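Side-chain contacts in glycoside Hydrolase (Bacteroides plebeius, PDB 5T3B), which is a family 50 glycoside hydrolase of a gut bacterium that probably cleaves glycosidic bonds in agarose-related galactans: residues A[198-202]-A[203-207]; A[210-213]-A[214-217]; A[222-225]-A[226-229]; A[230-234]-A[235-239]; A[349-352]-A[353-357]. All coordinates share one frame; numbering follows the deposited sequence. Where two conformers were deposited one is given.

Contact 1: A[198-202]-A[203-207]; sequences EFKNS and KGISY
The ring of Tyr-207 carries Lys-200 CD on one face, above its centre: CD stands 3.4 Å from Tyr-207 CZ, and the two side chains cross at about a right angle. Lys-200 is modelled in two conformations, and this CH-pi contact belongs to one of them. The Phe-199 ring also has a lysine methylene over one face, but here Lys-203 CG is offset toward the rim, and Lys-203 CE meets Phe-199 CE1 at 3.6 Å. A bend at the second torsion of Lys-203 (chi2 -61°) folds its chain back against that ring. Edge-to-face pairings with Trp-224 and Trp-227 join Phe-199 to helix 224-232.

The backbone between the two rings ends helix 195-203 in a Schellman motif. Lys-203 N donates to Phe-199 O (2.9 Å), Gly-204 turns to positive phi (65°), and Ile-205 N reaches back to Lys-200 O in a weak but nearly straight bond of 3.3 Å. Past this turn Ile-205 O comes within 3.2 Å of Lys-200 CG, and the chain swings round to place Tyr-207 beside the same lysine.

Both lysines thus divide their chemistry. Their methylenes lie on aromatic faces, while the ammonium groups go to polar partners: Lys-200 NZ, in this conformer, to Asn-201 OD1 (3.1 Å), and Lys-203 NZ weakly to a water held by Ser-202 OG. The ammonium charge may slightly polarise the methylenes nearest it, which would help the CH-pi contact of Lys-200 CD more than that of Lys-203 CG.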
loop_
_atom_site.group_PDB
_atom_site.type_symbol
_atom_site.label_atom_id
_atom_site.label_comp_id
_atom_site.label_asym_id
_atom_site.label_seq_id
_atom_site.Cartn_x
_atom_site.Cartn_y
_atom_site.Cartn_z
ATOM N N GLU A 198 4.389 -12.025 16.021
ATOM C CA GLU A 198 4.978 -13.343 15.976
ATOM C C GLU A 198 6.223 -13.429 16.887
ATOM O O GLU A 198 6.490 -14.489 17.486
ATOM C CB GLU A 198 5.263 -13.760 14.548
ATOM C CG GLU A 198 3.975 -14.056 13.805
ATOM C CD GLU A 198 3.216 -15.297 14.279
ATOM O OE1 GLU A 198 3.752 -16.088 14.959
ATOM O OE2 GLU A 198 2.050 -15.482 13.916
ATOM N N PHE A 199 7.021 -12.364 16.917
ATOM C CA PHE A 199 8.177 -12.335 17.818
ATOM C C PHE A 199 7.722 -12.479 19.277
ATOM O O PHE A 199 8.268 -13.288 20.040
ATOM C CB PHE A 199 8.957 -11.015 17.617
ATOM C CG PHE A 199 10.057 -10.793 18.614
ATOM C CD1 PHE A 199 11.248 -11.514 18.510
ATOM C CD2 PHE A 199 9.973 -9.821 19.537
ATOM C CE1 PHE A 199 12.264 -11.280 19.392
ATOM C CE2 PHE A 199 10.998 -9.599 20.412
ATOM C CZ PHE A 199 12.131 -10.344 20.339
ATOM N N LYS A 200 6.724 -11.678 19.637
ATOM C CA LYS A 200 6.152 -11.720 21.005
ATOM C C LYS A 200 5.733 -13.137 21.345
ATOM O O LYS A 200 6.060 -13.677 22.409
ATOM C CB LYS A 200 4.946 -10.788 21.095
ATOM C CG LYS A 200 4.149 -11.024 22.342
ATOM C CD LYS A 200 2.818 -10.328 22.222
ATOM C CE LYS A 200 1.814 -10.822 23.230
ATOM N NZ LYS A 200 1.038 -11.978 22.696
ATOM N N ASN A 201 5.005 -13.757 20.431
ATOM C CA ASN A 201 4.525 -15.143 20.644
ATOM C C ASN A 201 5.661 -16.160 20.732
ATOM O O ASN A 201 5.681 -17.009 21.649
ATOM C CB ASN A 201 3.539 -15.510 19.549
ATOM C CG ASN A 201 2.183 -14.818 19.745
ATOM O OD1 ASN A 201 1.841 -14.329 20.864
ATOM N ND2 ASN A 201 1.374 -14.797 18.683
ATOM N N SER A 202 6.667 -15.984 19.869
ATOM C CA SER A 202 7.851 -16.870 19.890
ATOM C C SER A 202 8.614 -16.782 21.222
ATOM O O SER A 202 9.103 -17.797 21.749
ATOM C CB SER A 202 8.786 -16.585 18.683
ATOM O OG SER A 202 9.929 -17.423 18.696
ATOM N N LYS A 203 8.684 -15.586 21.780
ATOM C CA LYS A 203 9.447 -15.381 22.993
ATOM C C LYS A 203 8.667 -15.640 24.267
ATOM O O LYS A 203 9.201 -15.690 25.363
ATOM C CB LYS A 203 10.025 -13.960 23.047
ATOM C CG LYS A 203 11.027 -13.649 21.929
ATOM C CD LYS A 203 12.250 -14.620 22.021
ATOM C CE LYS A 203 13.293 -14.354 20.946
ATOM N NZ LYS A 203 14.393 -15.353 21.098
ATOM N N GLY A 204 7.374 -15.786 24.142
ATOM C CA GLY A 204 6.482 -15.983 25.316
ATOM C C GLY A 204 6.391 -14.824 26.274
ATOM O O GLY A 204 6.347 -15.027 27.490
ATOM N N ILE A 205 6.321 -13.610 25.705
ATOM C CA ILE A 205 6.316 -12.401 26.462
ATOM C C ILE A 205 5.037 -11.610 26.182
ATOM O O ILE A 205 4.230 -11.987 25.376
ATOM C CB ILE A 205 7.570 -11.571 26.162
ATOM C CG1 ILE A 205 7.657 -11.169 24.662
ATOM C CG2 ILE A 205 8.833 -12.316 26.609
ATOM C CD1 ILE A 205 8.835 -10.275 24.328
ATOM N N SER A 206 4.881 -10.538 26.972
ATOM C CA SER A 206 3.780 -9.613 26.772
ATOM C C SER A 206 4.258 -8.441 25.943
ATOM O O SER A 206 5.470 -8.155 25.858
ATOM C CB SER A 206 3.331 -9.044 28.116
ATOM O OG SER A 206 2.756 -10.022 28.966
ATOM N N TYR A 207 3.300 -7.725 25.363
ATOM C CA TYR A 207 3.622 -6.430 24.754
ATOM C C TYR A 207 4.154 -5.453 25.828
ATOM O O TYR A 207 3.807 -5.526 27.002
ATOM C CB TYR A 207 2.403 -5.803 24.088
ATOM C CG TYR A 207 1.996 -6.566 22.846
ATOM C CD1 TYR A 207 2.851 -6.642 21.749
ATOM C CD2 TYR A 207 0.739 -7.160 22.719
ATOM C CE1 TYR A 207 2.472 -7.259 20.575
ATOM C CE2 TYR A 207 0.393 -7.819 21.523
ATOM C CZ TYR A 207 1.268 -7.849 20.468
ATOM O OH TYR A 207 0.979 -8.470 19.275
HETATM O O HOH W 1 12.490 -17.409 19.423
#

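Contact 2: A[210-213]-A[214-217]; sequences QNVN and LKIG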
loop_
_atom_site.group_PDB
_atom_site.type_symbol
_atom_site.label_atom_id
_atom_site.label_comp_id
_atom_site.label_asym_id
_atom_site.label_seq_id
_atom_site.Cartn_x
_atom_site.Cartn_y
_atom_site.Cartn_z
ATOM N N GLN A 210 2.039 -3.920 28.696
ATOM C CA GLN A 210 0.799 -4.664 28.406
ATOM C C GLN A 210 -0.063 -3.998 27.350
ATOM O O GLN A 210 -1.259 -4.264 27.288
ATOM C CB GLN A 210 -0.084 -4.941 29.637
ATOM C CG GLN A 210 0.569 -5.675 30.785
ATOM C CD GLN A 210 1.165 -7.010 30.396
ATOM O OE1 GLN A 210 0.522 -7.863 29.770
ATOM N NE2 GLN A 210 2.410 -7.167 30.701
ATOM N N ASN A 211 0.585 -3.220 26.462
ATOM C CA ASN A 211 -0.088 -2.388 25.556
ATOM C C ASN A 211 0.326 -2.723 24.112
ATOM O O ASN A 211 1.429 -2.396 23.693
ATOM C CB ASN A 211 0.244 -0.931 25.884
ATOM C CG ASN A 211 -0.563 0.042 25.074
ATOM O OD1 ASN A 211 -1.274 -0.329 24.117
ATOM N ND2 ASN A 211 -0.458 1.291 25.434
ATOM N N VAL A 212 -0.577 -3.333 23.344
ATOM C CA VAL A 212 -0.331 -3.633 21.945
ATOM C C VAL A 212 0.127 -2.433 21.130
ATOM O O VAL A 212 0.907 -2.564 20.189
ATOM C CB VAL A 212 -1.599 -4.264 21.308
ATOM C CG1 VAL A 212 -2.746 -3.250 21.272
ATOM C CG2 VAL A 212 -1.306 -4.820 19.932
ATOM N N ASN A 213 -0.316 -1.242 21.501
ATOM C CA ASN A 213 0.071 -0.025 20.768
ATOM C C ASN A 213 1.520 0.334 20.949
ATOM O O ASN A 213 2.011 1.193 20.234
ATOM C CB ASN A 213 -0.870 1.117 21.089
ATOM C CG ASN A 213 -2.335 0.713 20.791
ATOM O OD1 ASN A 213 -2.638 0.226 19.738
ATOM N ND2 ASN A 213 -3.175 0.817 21.755
ATOM N N LEU A 214 2.180 -0.284 21.923
ATOM C CA LEU A 214 3.608 -0.118 22.153
ATOM C C LEU A 214 4.454 -1.261 21.574
ATOM O O LEU A 214 5.627 -1.375 21.884
ATOM C CB LEU A 214 3.893 0.063 23.646
ATOM C CG LEU A 214 3.178 1.227 24.312
ATOM C CD1 LEU A 214 3.589 1.367 25.779
ATOM C CD2 LEU A 214 3.227 2.553 23.552
ATOM N N LYS A 215 3.864 -2.074 20.706
ATOM C CA LYS A 215 4.565 -3.239 20.218
ATOM C C LYS A 215 5.852 -2.959 19.451
ATOM O O LYS A 215 6.737 -3.793 19.454
ATOM C CB LYS A 215 3.659 -4.166 19.451
ATOM C CG LYS A 215 3.173 -3.624 18.134
ATOM C CD LYS A 215 2.370 -4.701 17.437
ATOM C CE LYS A 215 1.929 -4.341 16.119
ATOM N NZ LYS A 215 0.944 -5.487 15.846
ATOM N N ILE A 216 5.978 -1.771 18.861
ATOM C CA ILE A 216 7.214 -1.472 18.224
ATOM C C ILE A 216 8.403 -1.500 19.212
ATOM O O ILE A 216 9.543 -1.728 18.801
ATOM C CB ILE A 216 7.170 -0.095 17.519
ATOM C CG1 ILE A 216 8.398 0.129 16.597
ATOM C CG2 ILE A 216 6.987 1.025 18.473
ATOM C CD1 ILE A 216 8.558 -0.875 15.478
ATOM N N GLY A 217 8.153 -1.316 20.502
ATOM C CA GLY A 217 9.209 -1.407 21.473
ATOM C C GLY A 217 9.860 -2.767 21.605
ATOM O O GLY A 217 10.952 -2.902 22.188
HETATM O O HOH W 2 3.738 0.153 18.340
#
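Asn-211 turns CG trans to its backbone N (chi1 -173°), and Leu-214 keeps CG trans to its own carbonyl carbon (chi1 -57°); together these rotations lay the amide obliquely across the leucine. Asn-211 ND2 lies 3.8 Å from Leu-214 CG, with CB and CD1 of the same two residues also close. The other branch of the amide faces the backbone: Asn-211 OD1 accepts from Asn-213 N at 2.9 Å, the donor standing well out of the carbonyl plane.

This is an Asx turn, and it starts a succession of 3-10 turns in the loop between helices 195-203 and 224-232. Their i to i+3 bonds follow one another, Leu-214 N to Asn-211 O (2.9 Å) and Lys-215 N to Val-212 O (3.0 Å). With an alanine in place of Asn-211, Asn-213 N would probably be left without its side-chain acceptor, and Leu-214 without the amide that lies against it.

Lys-215 stays close to the turn, its CG 3.2 Å from Val-212 O before the chain runs out extended. A water bridges the next step, donating to Asn-213 O (2.8 Å) and accepting from Ile-216 N (3.0 Å). Beyond the turn, Leu-214 packs on Arg-267 and Phe-268 of helix 264-269.

Contact 3: A[222-225]-A[226-229]; sequences DGWD and EWCK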
loop_
_atom_site.group_PDB
_atom_site.type_symbol
_atom_site.label_atom_id
_atom_site.label_comp_id
_atom_site.label_asym_id
_atom_site.label_seq_id
_atom_site.Cartn_x
_atom_site.Cartn_y
_atom_site.Cartn_z
ATOM N N ASP A 222 15.774 -8.580 23.721
ATOM C CA ASP A 222 16.802 -9.522 23.347
ATOM C C ASP A 222 16.271 -10.461 22.240
ATOM O O ASP A 222 15.178 -10.989 22.340
ATOM C CB ASP A 222 17.238 -10.346 24.536
ATOM C CG ASP A 222 18.185 -9.554 25.501
ATOM O OD1 ASP A 222 18.495 -8.351 25.302
ATOM O OD2 ASP A 222 18.670 -10.154 26.452
ATOM N N GLY A 223 17.084 -10.638 21.194
ATOM C CA GLY A 223 16.817 -11.646 20.202
ATOM C C GLY A 223 16.024 -11.200 18.975
ATOM O O GLY A 223 15.779 -12.013 18.099
ATOM N N TRP A 224 15.679 -9.911 18.910
ATOM C CA TRP A 224 14.862 -9.396 17.781
ATOM C C TRP A 224 15.568 -9.681 16.428
ATOM O O TRP A 224 14.960 -10.250 15.517
ATOM C CB TRP A 224 14.554 -7.931 17.982
ATOM C CG TRP A 224 14.043 -7.234 16.797
ATOM C CD1 TRP A 224 14.677 -6.250 16.127
ATOM C CD2 TRP A 224 12.797 -7.444 16.070
ATOM N NE1 TRP A 224 13.933 -5.797 15.073
ATOM C CE2 TRP A 224 12.779 -6.532 15.003
ATOM C CE3 TRP A 224 11.717 -8.288 16.238
ATOM C CZ2 TRP A 224 11.719 -6.475 14.097
ATOM C CZ3 TRP A 224 10.675 -8.218 15.353
ATOM C CH2 TRP A 224 10.693 -7.332 14.304
ATOM N N ASP A 225 16.832 -9.240 16.313
ATOM C CA ASP A 225 17.497 -9.375 15.018
ATOM C C ASP A 225 17.623 -10.855 14.607
ATOM O O ASP A 225 17.389 -11.208 13.445
ATOM C CB ASP A 225 18.904 -8.785 15.035
ATOM C CG ASP A 225 18.994 -7.292 15.038
ATOM O OD1 ASP A 225 18.034 -6.600 14.996
ATOM O OD2 ASP A 225 20.149 -6.756 15.247
ATOM N N GLU A 226 18.011 -11.694 15.559
ATOM C CA GLU A 226 18.146 -13.083 15.275
ATOM C C GLU A 226 16.832 -13.793 14.933
ATOM O O GLU A 226 16.763 -14.671 14.067
ATOM C CB GLU A 226 18.843 -13.838 16.413
ATOM C CG GLU A 226 19.101 -15.308 16.161
ATOM C CD GLU A 226 19.811 -15.673 14.835
ATOM O OE1 GLU A 226 20.729 -14.924 14.363
ATOM O OE2 GLU A 226 19.379 -16.730 14.249
ATOM N N TRP A 227 15.788 -13.409 15.659
ATOM C CA TRP A 227 14.491 -13.978 15.436
ATOM C C TRP A 227 14.019 -13.648 13.984
ATOM O O TRP A 227 13.499 -14.513 13.277
ATOM C CB TRP A 227 13.446 -13.494 16.461
ATOM C CG TRP A 227 12.084 -14.007 16.131
ATOM C CD1 TRP A 227 11.562 -15.198 16.481
ATOM C CD2 TRP A 227 11.134 -13.405 15.289
ATOM N NE1 TRP A 227 10.327 -15.365 15.940
ATOM C CE2 TRP A 227 10.061 -14.280 15.177
ATOM C CE3 TRP A 227 11.076 -12.198 14.619
ATOM C CZ2 TRP A 227 8.937 -13.992 14.359
ATOM C CZ3 TRP A 227 9.955 -11.915 13.815
ATOM C CH2 TRP A 227 8.935 -12.819 13.681
ATOM N N CYS A 228 14.262 -12.409 13.545
ATOM C CA CYS A 228 13.873 -12.091 12.181
ATOM C C CYS A 228 14.551 -13.023 11.168
ATOM O O CYS A 228 13.954 -13.466 10.174
ATOM C CB CYS A 228 14.163 -10.591 11.883
ATOM S SG CYS A 228 13.079 -9.422 12.645
ATOM N N LYS A 229 15.865 -13.243 11.369
ATOM C CA LYS A 229 16.600 -14.164 10.468
ATOM C C LYS A 229 15.933 -15.555 10.427
ATOM O O LYS A 229 15.762 -16.163 9.377
ATOM C CB LYS A 229 18.070 -14.219 10.858
ATOM C CG LYS A 229 18.828 -12.952 10.484
ATOM C CD LYS A 229 20.229 -12.873 10.987
ATOM C CE LYS A 229 20.911 -11.612 10.514
ATOM N NZ LYS A 229 22.313 -11.625 10.960
#
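Cys-228 SG sits over one face of the Trp-224 indole, 3.5 Å from the centroid of the six-membered ring and only 11° off its normal. The sulfur is a little off centre, with Trp-224 CZ2 and CH2 among the nearest carbons. A chi1 of -73° sets SG trans to the cysteine carbonyl carbon and aims it back along the helix at the ring. Trp-227 joins from one residue earlier, Trp-227 CE3 meeting Trp-224 CZ3 at 4.1 Å where the two side chains cross obliquely.

The helical backbone sets these positions. Trp-227 N donates to Gly-223 O (2.8 Å), and Cys-228 N to Trp-224 O (3.0 Å), two successive i to i+4 bonds that hold Trp-227 and Cys-228 in helical register with the residues before them. On another side of the helix Lys-229 CG passes 3.7 Å from Asp-225 O, but their charged ends, Asp-225 OD2 and Lys-229 NZ, remain 6.8 Å apart.

Farther out, Trp-224 NE1 is hydrogen-bonded to Lys-313 O of helix 300-324, on which Cys-228 packs through Ile-318 and Ala-321. The whole is the opening of helix 224-232, with Gly-223 at the N-cap position and an i to i+4 sulfur-aromatic contact on the buried side of its first turns.

Contact 4: A[230-234]-A[235-239]; sequences EYLNS and DAFGM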
loop_
_atom_site.group_PDB
_atom_site.type_symbol
_atom_site.label_atom_id
_atom_site.label_comp_id
_atom_site.label_asym_id
_atom_site.label_seq_id
_atom_site.Cartn_x
_atom_site.Cartn_y
_atom_site.Cartn_z
ATOM N N GLU A 230 15.627 -16.092 11.590
ATOM C CA GLU A 230 15.002 -17.393 11.706
ATOM C C GLU A 230 13.646 -17.410 11.034
ATOM O O GLU A 230 13.321 -18.343 10.324
ATOM C CB GLU A 230 14.935 -17.826 13.163
ATOM C CG GLU A 230 16.311 -18.075 13.748
ATOM C CD GLU A 230 16.309 -18.396 15.225
ATOM O OE1 GLU A 230 15.201 -18.625 15.802
ATOM O OE2 GLU A 230 17.431 -18.413 15.837
ATOM N N TYR A 231 12.867 -16.326 11.242
ATOM C CA TYR A 231 11.508 -16.305 10.693
ATOM C C TYR A 231 11.564 -16.297 9.184
ATOM O O TYR A 231 10.814 -17.019 8.539
ATOM C CB TYR A 231 10.766 -15.104 11.260
ATOM C CG TYR A 231 9.264 -15.165 11.005
ATOM C CD1 TYR A 231 8.486 -16.203 11.484
ATOM C CD2 TYR A 231 8.616 -14.136 10.329
ATOM C CE1 TYR A 231 7.088 -16.235 11.288
ATOM C CE2 TYR A 231 7.250 -14.158 10.104
ATOM C CZ TYR A 231 6.495 -15.177 10.594
ATOM O OH TYR A 231 5.151 -15.215 10.406
ATOM N N LEU A 232 12.460 -15.527 8.576
ATOM C CA LEU A 232 12.597 -15.539 7.125
ATOM C C LEU A 232 12.935 -16.884 6.532
ATOM O O LEU A 232 12.541 -17.168 5.434
ATOM C CB LEU A 232 13.626 -14.532 6.615
ATOM C CG LEU A 232 13.057 -13.161 6.181
ATOM C CD1 LEU A 232 12.285 -13.279 4.880
ATOM C CD2 LEU A 232 12.240 -12.470 7.250
ATOM N N ASN A 233 13.666 -17.676 7.320
ATOM C CA ASN A 233 14.040 -19.031 6.898
ATOM C C ASN A 233 13.070 -20.137 7.306
ATOM O O ASN A 233 13.308 -21.302 7.018
ATOM C CB ASN A 233 15.491 -19.318 7.324
ATOM C CG ASN A 233 16.481 -18.907 6.285
ATOM O OD1 ASN A 233 16.147 -18.407 5.212
ATOM N ND2 ASN A 233 17.755 -19.102 6.605
ATOM N N SER A 234 11.951 -19.744 7.923
ATOM C CA SER A 234 11.004 -20.686 8.421
ATOM C C SER A 234 9.967 -21.053 7.388
ATOM O O SER A 234 9.858 -20.446 6.312
ATOM C CB SER A 234 10.337 -20.104 9.666
ATOM O OG SER A 234 9.328 -19.189 9.330
ATOM N N ASP A 235 9.075 -21.952 7.800
ATOM C CA ASP A 235 7.969 -22.397 6.960
ATOM C C ASP A 235 6.983 -21.271 6.658
ATOM O O ASP A 235 6.212 -21.346 5.680
ATOM C CB ASP A 235 7.216 -23.603 7.603
ATOM C CG ASP A 235 7.997 -24.915 7.579
ATOM O OD1 ASP A 235 8.978 -25.072 6.784
ATOM O OD2 ASP A 235 7.577 -25.854 8.349
ATOM N N ALA A 236 7.027 -20.195 7.427
ATOM C CA ALA A 236 6.116 -19.044 7.128
ATOM C C ALA A 236 6.388 -18.423 5.752
ATOM O O ALA A 236 5.465 -17.874 5.118
ATOM C CB ALA A 236 6.297 -18.014 8.214
ATOM N N PHE A 237 7.623 -18.558 5.291
ATOM C CA PHE A 237 8.033 -18.099 4.019
ATOM C C PHE A 237 8.213 -19.207 2.942
ATOM O O PHE A 237 8.622 -18.937 1.845
ATOM C CB PHE A 237 9.279 -17.201 4.068
ATOM C CG PHE A 237 9.008 -15.825 4.596
ATOM C CD1 PHE A 237 8.822 -14.792 3.717
ATOM C CD2 PHE A 237 8.881 -15.554 5.924
ATOM C CE1 PHE A 237 8.500 -13.528 4.148
ATOM C CE2 PHE A 237 8.577 -14.289 6.374
ATOM C CZ PHE A 237 8.376 -13.276 5.493
ATOM N N GLY A 238 7.852 -20.429 3.297
ATOM C CA GLY A 238 8.127 -21.571 2.433
ATOM C C GLY A 238 7.541 -21.489 1.052
ATOM O O GLY A 238 8.219 -21.758 0.084
ATOM N N MET A 239 6.305 -21.013 0.964
ATOM C CA MET A 239 5.697 -20.933 -0.379
ATOM C C MET A 239 6.069 -19.675 -1.171
ATOM O O MET A 239 5.777 -19.555 -2.353
ATOM C CB MET A 239 4.188 -21.072 -0.305
ATOM C CG MET A 239 3.481 -19.913 0.298
ATOM S SD MET A 239 1.627 -20.064 0.168
ATOM C CE MET A 239 1.343 -21.526 0.933
#
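Leu-232 CD1 lies above the centre of the Phe-237 ring, 3.8 Å from its centroid, in a CH-pi contact. The leucine holds this position with a chi1 of -95°, well away from a staggered rotamer. The same phenylalanine turns an edge to the face of Tyr-231: the planes stand at 89°, the pair is offset, and Phe-237 CE2 approaches Tyr-231 CD2 at 4.0 Å. Farther along the tyrosine, Ala-236 CB touches Tyr-231 CE1 at 3.6 Å.

Ser-234 makes the turn that brings these groups together. Its OG donates to Tyr-231 O at 2.7 Å, in the carbonyl plane and on a lone pair, and accepts from Ala-236 N at 3.2 Å. The second bond closes an ST turn, leading into the 3-10 segment 235-237, where Phe-237 N donates to Ser-234 O (3.1 Å). Tyr-231 O also receives Ser-234 N, so two donors grip one carbonyl at the close of helix 224-232.

Arg-241 NH2 bonds to both Leu-232 O and Ser-234 O, adding a side-chain clasp over the exit from the helix. Phe-237 stacks on Phe-193 and pairs edge-to-face with Phe-249. Around them, Tyr-231, Leu-232 and Phe-237 all meet Phe-195 of helix 195-203, Tyr-231 edge-to-face and touching Glu-198 as well, while Leu-232 also rests on Ala-321 and Val-322 of helix 300-324.

Contact 5: A[349-352]-A[353-357]; sequences KAAG and KYCDV. With EDO (1,2-ethanediol), chain M.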
loop_
_atom_site.group_PDB
_atom_site.type_symbol
_atom_site.label_atom_id
_atom_site.label_comp_id
_atom_site.label_asym_id
_atom_site.label_seq_id
_atom_site.Cartn_x
_atom_site.Cartn_y
_atom_site.Cartn_z
ATOM N N LYS A 349 13.165 8.161 6.445
ATOM C CA LYS A 349 14.583 7.954 6.248
ATOM C C LYS A 349 14.985 6.532 6.537
ATOM O O LYS A 349 15.711 5.878 5.744
ATOM C CB LYS A 349 15.380 8.922 7.078
ATOM C CG LYS A 349 16.874 8.749 6.842
ATOM C CD LYS A 349 17.618 9.898 7.530
ATOM C CE LYS A 349 19.115 9.773 7.250
ATOM N NZ LYS A 349 19.801 9.321 8.474
ATOM N N ALA A 350 14.530 6.014 7.679
ATOM C CA ALA A 350 14.828 4.619 7.998
ATOM C C ALA A 350 14.294 3.634 6.952
ATOM O O ALA A 350 14.962 2.710 6.517
ATOM C CB ALA A 350 14.299 4.303 9.380
ATOM N N ALA A 351 13.035 3.821 6.581
ATOM C CA ALA A 351 12.412 2.939 5.611
ATOM C C ALA A 351 13.143 3.005 4.285
ATOM O O ALA A 351 13.314 1.966 3.658
ATOM C CB ALA A 351 10.975 3.318 5.425
ATOM N N GLY A 352 13.609 4.199 3.868
ATOM C CA GLY A 352 14.342 4.252 2.589
ATOM C C GLY A 352 15.661 3.527 2.588
ATOM O O GLY A 352 16.090 3.100 1.527
ATOM N N LYS A 353 16.270 3.396 3.743
ATOM C CA LYS A 353 17.597 2.715 3.843
ATOM C C LYS A 353 17.425 1.238 3.739
ATOM O O LYS A 353 18.330 0.536 3.285
ATOM C CB LYS A 353 18.273 3.047 5.172
ATOM C CG LYS A 353 18.775 4.439 5.231
ATOM C CD LYS A 353 19.318 4.726 6.671
ATOM C CE LYS A 353 20.422 3.844 7.143
ATOM N NZ LYS A 353 20.801 4.287 8.558
ATOM N N TYR A 354 16.280 0.692 4.134
ATOM C CA TYR A 354 16.087 -0.783 4.305
ATOM C C TYR A 354 15.009 -1.444 3.492
ATOM O O TYR A 354 15.104 -2.588 3.096
ATOM C CB TYR A 354 15.970 -1.089 5.824
ATOM C CG TYR A 354 17.154 -0.692 6.588
ATOM C CD1 TYR A 354 18.368 -1.402 6.386
ATOM C CD2 TYR A 354 17.173 0.375 7.432
ATOM C CE1 TYR A 354 19.509 -1.085 7.095
ATOM C CE2 TYR A 354 18.348 0.736 8.114
ATOM C CZ TYR A 354 19.529 0.009 7.854
ATOM O OH TYR A 354 20.693 0.254 8.539
ATOM N N CYS A 355 13.955 -0.757 3.221
ATOM C CA CYS A 355 12.862 -1.303 2.451
ATOM C C CYS A 355 13.240 -1.239 0.965
ATOM O O CYS A 355 13.841 -0.271 0.506
ATOM C CB CYS A 355 11.565 -0.542 2.665
ATOM S SG CYS A 355 10.913 -0.573 4.314
ATOM N N ASP A 356 12.877 -2.265 0.198
ATOM C CA ASP A 356 12.960 -2.113 -1.241
ATOM C C ASP A 356 11.950 -1.126 -1.803
ATOM O O ASP A 356 12.209 -0.387 -2.738
ATOM C CB ASP A 356 12.830 -3.464 -1.899
ATOM C CG ASP A 356 13.966 -4.383 -1.494
ATOM O OD1 ASP A 356 15.134 -4.075 -1.909
ATOM O OD2 ASP A 356 13.756 -5.401 -0.792
ATOM N N VAL A 357 10.745 -1.145 -1.214
ATOM C CA VAL A 357 9.687 -0.172 -1.518
ATOM C C VAL A 357 9.049 0.162 -0.166
ATOM O O VAL A 357 8.804 -0.738 0.617
ATOM C CB VAL A 357 8.613 -0.741 -2.463
ATOM C CG1 VAL A 357 7.581 0.298 -2.806
ATOM C CG2 VAL A 357 9.241 -1.310 -3.722
HETATM C C1 EDO M . 15.767 -8.427 -2.209
HETATM O O1 EDO M . 15.461 -7.798 -0.952
HETATM C C2 EDO M . 16.997 -7.770 -2.888
HETATM O O2 EDO M . 16.602 -6.377 -2.845
HETATM O O HOH W 3 16.510 0.411 0.384
#
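Tyr-354 sets its ring beside the last turn of helix 345-354, CD2 coming within 3.3 Å of Ala-350 O, while Lys-353 CB lies over one ring face, offset toward the rim. Lys-353 itself runs along the helix with CG 3.4 Å from Lys-349 O, then bends at its third torsion (chi3 59°). Cys-355 faces another way: with SG trans to the cysteine carbonyl carbon (chi1 -63°), its SG packs against Ala-351 CB at 4.0 Å.

Ala-351 O takes two donors as the helix ends, Tyr-354 N from above the carbonyl plane and Cys-355 N at 2.8 Å, only slightly tilted from it. Cys-355 then leaves helical geometry, and a water spans the break by donating to Gly-352 O (3.0 Å) and Cys-355 O (2.8 Å).

The Asp-356 carboxylate lies next to an ethanediol, probably from the crystallisation liquor, with OD1 2.9 Å from EDO O2. It also meets Lys-319 NZ in a salt bridge and accepts from Tyr-332 N; an alanine at this position would probably leave that ammonium without its carboxylate mate and that N-H without its acceptor.

Lys-349 NZ and Lys-353 NZ are 5.1 Å apart, a proximity probably eased by the salt bridge from Lys-353 to Glu-312. Since Tyr-354 OH bonds to the same glutamate, this carboxylate gathers the polar ends of two consecutive residues, joining the helix end to helix 300-324.

In the fold
The five contacts follow in series, each between adjoining segments, so none nests in or crosses another. Contact 1 ends helix 195-203 and opens the loop in which contact 2 forms its 3-10 turns; the two meet where Tyr-207 packs on Val-212 and Lys-215. Contact 3 then begins helix 224-232 and contact 4 ends it. That helix lies against helix 195-203, Phe-199 and Ser-202 touching Trp-227 and Glu-198 touching Tyr-231. Contact 5, at the end of helix 345-354, stands apart, its nearest atoms about 10 Å from those of contacts 2, 3 and 4. Helix 300-324 is the common neighbour, touched by side chains of contacts 2, 3, 4 and 5.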